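Local structure of molybdopterin molybdotransferase (Pyrococcus horikoshii, 1UZ5) at residues Gly81-Gly86 with Met106-Ala111; Glu118-Glu121 with Glu126-Ile129. The protein probably inserts molybdenum into molybdopterin, converting adenylyl-molybdopterin and molybdate to Mo-molybdopterin and AMP in a magnesium-dependent step of cofactor biosynthesis. One frame throughout, in Å; residues are numbered along the deposited sequence.

Overall arrangement
Both contacts belong to the N-terminal region of the MoeA chain, far out from its middle: contact 1 is centred about 42 Å and contact 2 about 53 Å from the centre of the chain. They reach one mixed sheet. Strand 75-83, whose end supplies Val83 to contact 1, has strand 126-129 of contact 2 as its neighbour, and strand 120-123 closes the sheet beyond it. The contacts do not touch; their centres lie about 18 Å apart and their nearest atoms about 9 Å. Contact 1 ties a loop to the end of a strand, with a sulfate ion beside it, whereas contact 2 is a hairpin pairing.

Contact 1. Residues Gly81-Gly86 with Met106-Ala111; sequences GSVHAG and MLPGNA. With SO4 (sulfate ion), chain B.
Val83 lays its two methyl groups against the backbone of Met106 and the ring of Pro108. CG1, swung anti to its own backbone N (chi1 -174°), comes within 3.1 Å of Met106 O, a close approach of a methyl to a carbonyl oxygen. CG2 takes the other side of the fork and meets Pro108 CD at 4.1 Å, the two side chains passing at a slant. Met106 contributes mainly backbone here, since its extended thioether chain leads away. Pro89 and Ile101 also touch the valine, leaving it buried. With an alanine in place of Val83 both methyls go, which would probably leave a gap beside Met106 O and Pro108 CD and let the loop pack less closely on the strand end.

No direct hydrogen bond joins the segments; a water does the work, donating to His84 O at 3.0 Å and accepting from Met106 N at the same length. On the next residue, Ala85 N points almost straight at a sulfate oxygen, O4, 2.8 Å away with an N-H...O angle of 172°. The anion sits at the edge of the His84 ring, near its plane, with His84 CD2 and sulfate O1 3.6 Å apart, and Ser102 OG gives it a further hydrogen bond. It probably comes from the crystallisation liquor. In the other segment, beyond Met106, Ala111 N bonds back to Pro108 O at 3.2 Å and closes a type II beta turn. Taken together, this is a loop packed over the end of strand 75-83 in the mixed beta-sheet of the MoeA N-terminal region.

Contact 2. Residues Glu118-Glu121 with Glu126-Ile129; sequences EDVE and EILI
Glu121 and Leu128 grip each other through both of their backbone polar groups, as an antiparallel hydrogen-bonded pair. Leu128 N donates to Glu121 O at 2.8 Å, the donor tilted 16° from the carbonyl plane. The return bond, from Glu121 N to Leu128 O at 3.2 Å, lies in the carbonyl plane and uses a lone pair. Each carbonyl oxygen also receives a CA-H contact: Val120 CA stands 3.4 Å from Leu128 O, and Ile127 CA is 3.3 Å from Glu121 O.

On the face that carries Glu121 and Leu128, the two side chains run side by side in the same direction. Glu121 reaches out with CG anti to its backbone N (chi1 173°) and the chain extended beyond, which brings OE2 to 3.8 Å from Leu128 CD1. The carboxylate thus skirts a methyl group, and no polar bond joins them.

Val120 and Ile129 point to the other face, where Val120 CG1 meets Ile129 CG1 at 4.4 Å. The second methyl of Val120, CG2, leans across the strands to Ile127 CB at 4.2 Å. Tyr59 touches Val120 and Ile127, while Ile115 adjoins Val120 and Ile129, so strands 58-61 and 113-116, at the far end of the sheet order, complete this apolar cluster. The chemistry implies a two-sided hairpin: the Glu121-Leu128 bonds fix its register, and apolar packing sets its Val120 face against those strands.

Contact 1. Residues Gly81-Gly86 with Met106-Ala111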
loop_
_atom_site.group_PDB
_atom_site.type_symbol
_atom_site.label_atom_id
_atom_site.label_comp_id
_atom_site.label_asym_id
_atom_site.label_seq_id
_atom_site.Cartn_x
_atom_site.Cartn_y
_atom_site.Cartn_z
ATOM N N GLY A 81 -10.129 -43.319 24.156
ATOM C CA GLY A 81 -9.738 -43.060 22.783
ATOM C C GLY A 81 -8.673 -41.992 22.690
ATOM O O GLY A 81 -8.075 -41.612 23.702
ATOM N N SER A 82 -8.425 -41.505 21.478
ATOM C CA SER A 82 -7.407 -40.474 21.292
ATOM C C SER A 82 -7.714 -39.597 20.087
ATOM O O SER A 82 -8.489 -39.977 19.212
ATOM C CB SER A 82 -6.032 -41.122 21.097
ATOM O OG SER A 82 -6.002 -41.857 19.880
ATOM N N VAL A 83 -7.104 -38.417 20.051
ATOM C CA VAL A 83 -7.300 -37.512 18.933
ATOM C C VAL A 83 -5.952 -36.935 18.552
ATOM O O VAL A 83 -5.241 -36.382 19.395
ATOM C CB VAL A 83 -8.251 -36.336 19.265
ATOM C CG1 VAL A 83 -8.523 -35.526 17.984
ATOM C CG2 VAL A 83 -9.566 -36.857 19.854
ATOM N N HIS A 84 -5.594 -37.082 17.281
ATOM C CA HIS A 84 -4.330 -36.555 16.797
ATOM C C HIS A 84 -4.551 -35.511 15.712
ATOM O O HIS A 84 -5.654 -35.353 15.197
ATOM C CB HIS A 84 -3.437 -37.687 16.281
ATOM C CG HIS A 84 -2.855 -38.531 17.372
ATOM N ND1 HIS A 84 -3.576 -39.510 18.021
ATOM C CD2 HIS A 84 -1.636 -38.507 17.960
ATOM C CE1 HIS A 84 -2.826 -40.053 18.964
ATOM N NE2 HIS A 84 -1.644 -39.461 18.949
ATOM N N ALA A 85 -3.483 -34.800 15.381
ATOM C CA ALA A 85 -3.523 -33.738 14.382
ATOM C C ALA A 85 -4.296 -34.079 13.127
ATOM O O ALA A 85 -4.086 -35.131 12.522
ATOM C CB ALA A 85 -2.098 -33.335 14.004
ATOM N N GLY A 86 -5.195 -33.176 12.740
ATOM C CA GLY A 86 -5.972 -33.350 11.524
ATOM C C GLY A 86 -7.209 -34.224 11.587
ATOM O O GLY A 86 -7.980 -34.269 10.630
ATOM N N MET A 106 -8.226 -31.488 17.748
ATOM C CA MET A 106 -9.588 -31.110 18.111
ATOM C C MET A 106 -10.142 -31.914 19.293
ATOM O O MET A 106 -10.043 -33.135 19.319
ATOM C CB MET A 106 -10.502 -31.304 16.906
ATOM C CG MET A 106 -11.937 -30.874 17.121
ATOM S SD MET A 106 -12.859 -30.922 15.573
ATOM C CE MET A 106 -14.585 -30.957 16.174
ATOM N N LEU A 107 -10.741 -31.234 20.266
ATOM C CA LEU A 107 -11.297 -31.952 21.411
ATOM C C LEU A 107 -12.492 -32.792 21.014
ATOM O O LEU A 107 -13.319 -32.376 20.207
ATOM C CB LEU A 107 -11.733 -30.984 22.519
ATOM C CG LEU A 107 -10.666 -30.491 23.506
ATOM C CD1 LEU A 107 -9.540 -29.767 22.782
ATOM C CD2 LEU A 107 -11.333 -29.570 24.518
ATOM N N PRO A 108 -12.607 -33.994 21.592
ATOM C CA PRO A 108 -13.740 -34.866 21.272
ATOM C C PRO A 108 -15.005 -34.289 21.920
ATOM O O PRO A 108 -14.923 -33.369 22.743
ATOM C CB PRO A 108 -13.319 -36.205 21.869
ATOM C CG PRO A 108 -12.512 -35.799 23.068
ATOM C CD PRO A 108 -11.698 -34.620 22.571
ATOM N N GLY A 109 -16.164 -34.815 21.543
ATOM C CA GLY A 109 -17.417 -34.323 22.096
ATOM C C GLY A 109 -17.454 -34.305 23.618
ATOM O O GLY A 109 -16.904 -35.194 24.269
ATOM N N ASN A 110 -18.098 -33.280 24.172
ATOM C CA ASN A 110 -18.249 -33.080 25.620
ATOM C C ASN A 110 -16.988 -32.676 26.375
ATOM O O ASN A 110 -17.070 -32.290 27.541
ATOM C CB ASN A 110 -18.850 -34.322 26.302
ATOM C CG ASN A 110 -20.231 -34.654 25.786
ATOM O OD1 ASN A 110 -20.987 -33.764 25.418
ATOM N ND2 ASN A 110 -20.570 -35.938 25.763
ATOM N N ALA A 111 -15.822 -32.764 25.745
ATOM C CA ALA A 111 -14.602 -32.367 26.447
ATOM C C ALA A 111 -14.522 -30.845 26.485
ATOM O O ALA A 111 -14.918 -30.182 25.529
ATOM C CB ALA A 111 -13.368 -32.935 25.749
HETATM S S SO4 B . 0.361 -35.755 16.108
HETATM O O1 SO4 B . 0.973 -36.081 17.579
HETATM O O2 SO4 B . 1.125 -34.618 15.631
HETATM O O3 SO4 B . 0.467 -36.802 15.336
HETATM O O4 SO4 B . -0.981 -35.328 16.397
HETATM O O HOH W 1 -7.667 -33.193 15.365
#

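Contact 2. Residues Glu118-Glu121 with Glu126-Ile129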
loop_
_atom_site.group_PDB
_atom_site.type_symbol
_atom_site.label_atom_id
_atom_site.label_comp_id
_atom_site.label_asym_id
_atom_site.label_seq_id
_atom_site.Cartn_x
_atom_site.Cartn_y
_atom_site.Cartn_z
ATOM N N GLU A 118 1.995 -34.559 31.843
ATOM C CA GLU A 118 2.749 -34.671 33.086
ATOM C C GLU A 118 1.955 -34.470 34.374
ATOM O O GLU A 118 2.448 -34.805 35.449
ATOM C CB GLU A 118 3.923 -33.684 33.078
ATOM C CG GLU A 118 4.686 -33.605 31.759
ATOM C CD GLU A 118 3.862 -32.986 30.636
ATOM O OE1 GLU A 118 3.358 -31.855 30.815
ATOM O OE2 GLU A 118 3.719 -33.631 29.574
ATOM N N ASP A 119 0.741 -33.934 34.287
ATOM C CA ASP A 119 -0.042 -33.701 35.496
ATOM C C ASP A 119 -1.001 -34.817 35.887
ATOM O O ASP A 119 -1.888 -34.616 36.714
ATOM C CB ASP A 119 -0.812 -32.380 35.397
ATOM C CG ASP A 119 0.106 -31.177 35.312
ATOM O OD1 ASP A 119 1.101 -31.139 36.064
ATOM O OD2 ASP A 119 -0.168 -30.264 34.503
ATOM N N VAL A 120 -0.832 -35.994 35.298
ATOM C CA VAL A 120 -1.690 -37.120 35.640
ATOM C C VAL A 120 -0.817 -38.357 35.725
ATOM O O VAL A 120 0.319 -38.350 35.253
ATOM C CB VAL A 120 -2.788 -37.375 34.572
ATOM C CG1 VAL A 120 -3.481 -36.071 34.211
ATOM C CG2 VAL A 120 -2.179 -38.033 33.339
ATOM N N GLU A 121 -1.345 -39.414 36.330
ATOM C CA GLU A 121 -0.613 -40.667 36.446
ATOM C C GLU A 121 -1.377 -41.743 35.677
ATOM O O GLU A 121 -2.567 -41.953 35.909
ATOM C CB GLU A 121 -0.458 -41.068 37.920
ATOM C CG GLU A 121 0.143 -42.456 38.123
ATOM C CD GLU A 121 0.561 -42.717 39.560
ATOM O OE1 GLU A 121 1.515 -42.061 40.028
ATOM O OE2 GLU A 121 -0.063 -43.574 40.221
ATOM N N GLU A 126 -6.083 -46.117 32.348
ATOM C CA GLU A 126 -6.844 -45.105 33.069
ATOM C C GLU A 126 -5.873 -44.059 33.566
ATOM O O GLU A 126 -4.664 -44.258 33.511
ATOM C CB GLU A 126 -7.577 -45.725 34.261
ATOM C CG GLU A 126 -8.542 -46.822 33.873
ATOM C CD GLU A 126 -9.619 -47.027 34.908
ATOM O OE1 GLU A 126 -10.392 -46.076 35.145
ATOM O OE2 GLU A 126 -9.694 -48.132 35.485
ATOM N N ILE A 127 -6.392 -42.935 34.040
ATOM C CA ILE A 127 -5.517 -41.894 34.544
ATOM C C ILE A 127 -6.020 -41.360 35.881
ATOM O O ILE A 127 -7.223 -41.373 36.153
ATOM C CB ILE A 127 -5.392 -40.719 33.538
ATOM C CG1 ILE A 127 -6.761 -40.091 33.281
ATOM C CG2 ILE A 127 -4.794 -41.218 32.228
ATOM C CD1 ILE A 127 -6.701 -38.834 32.399
ATOM N N LEU A 128 -5.090 -40.902 36.712
ATOM C CA LEU A 128 -5.432 -40.350 38.016
ATOM C C LEU A 128 -5.200 -38.846 37.998
ATOM O O LEU A 128 -4.138 -38.377 37.589
ATOM C CB LEU A 128 -4.581 -40.993 39.116
ATOM C CG LEU A 128 -4.789 -42.486 39.383
ATOM C CD1 LEU A 128 -3.803 -42.948 40.446
ATOM C CD2 LEU A 128 -6.219 -42.741 39.836
ATOM N N ILE A 129 -6.206 -38.105 38.445
ATOM C CA ILE A 129 -6.158 -36.651 38.485
ATOM C C ILE A 129 -6.208 -36.208 39.944
ATOM O O ILE A 129 -7.104 -36.606 40.690
ATOM C CB ILE A 129 -7.348 -36.063 37.700
ATOM C CG1 ILE A 129 -7.302 -36.589 36.258
ATOM C CG2 ILE A 129 -7.301 -34.541 37.726
ATOM C CD1 ILE A 129 -8.473 -36.173 35.405
#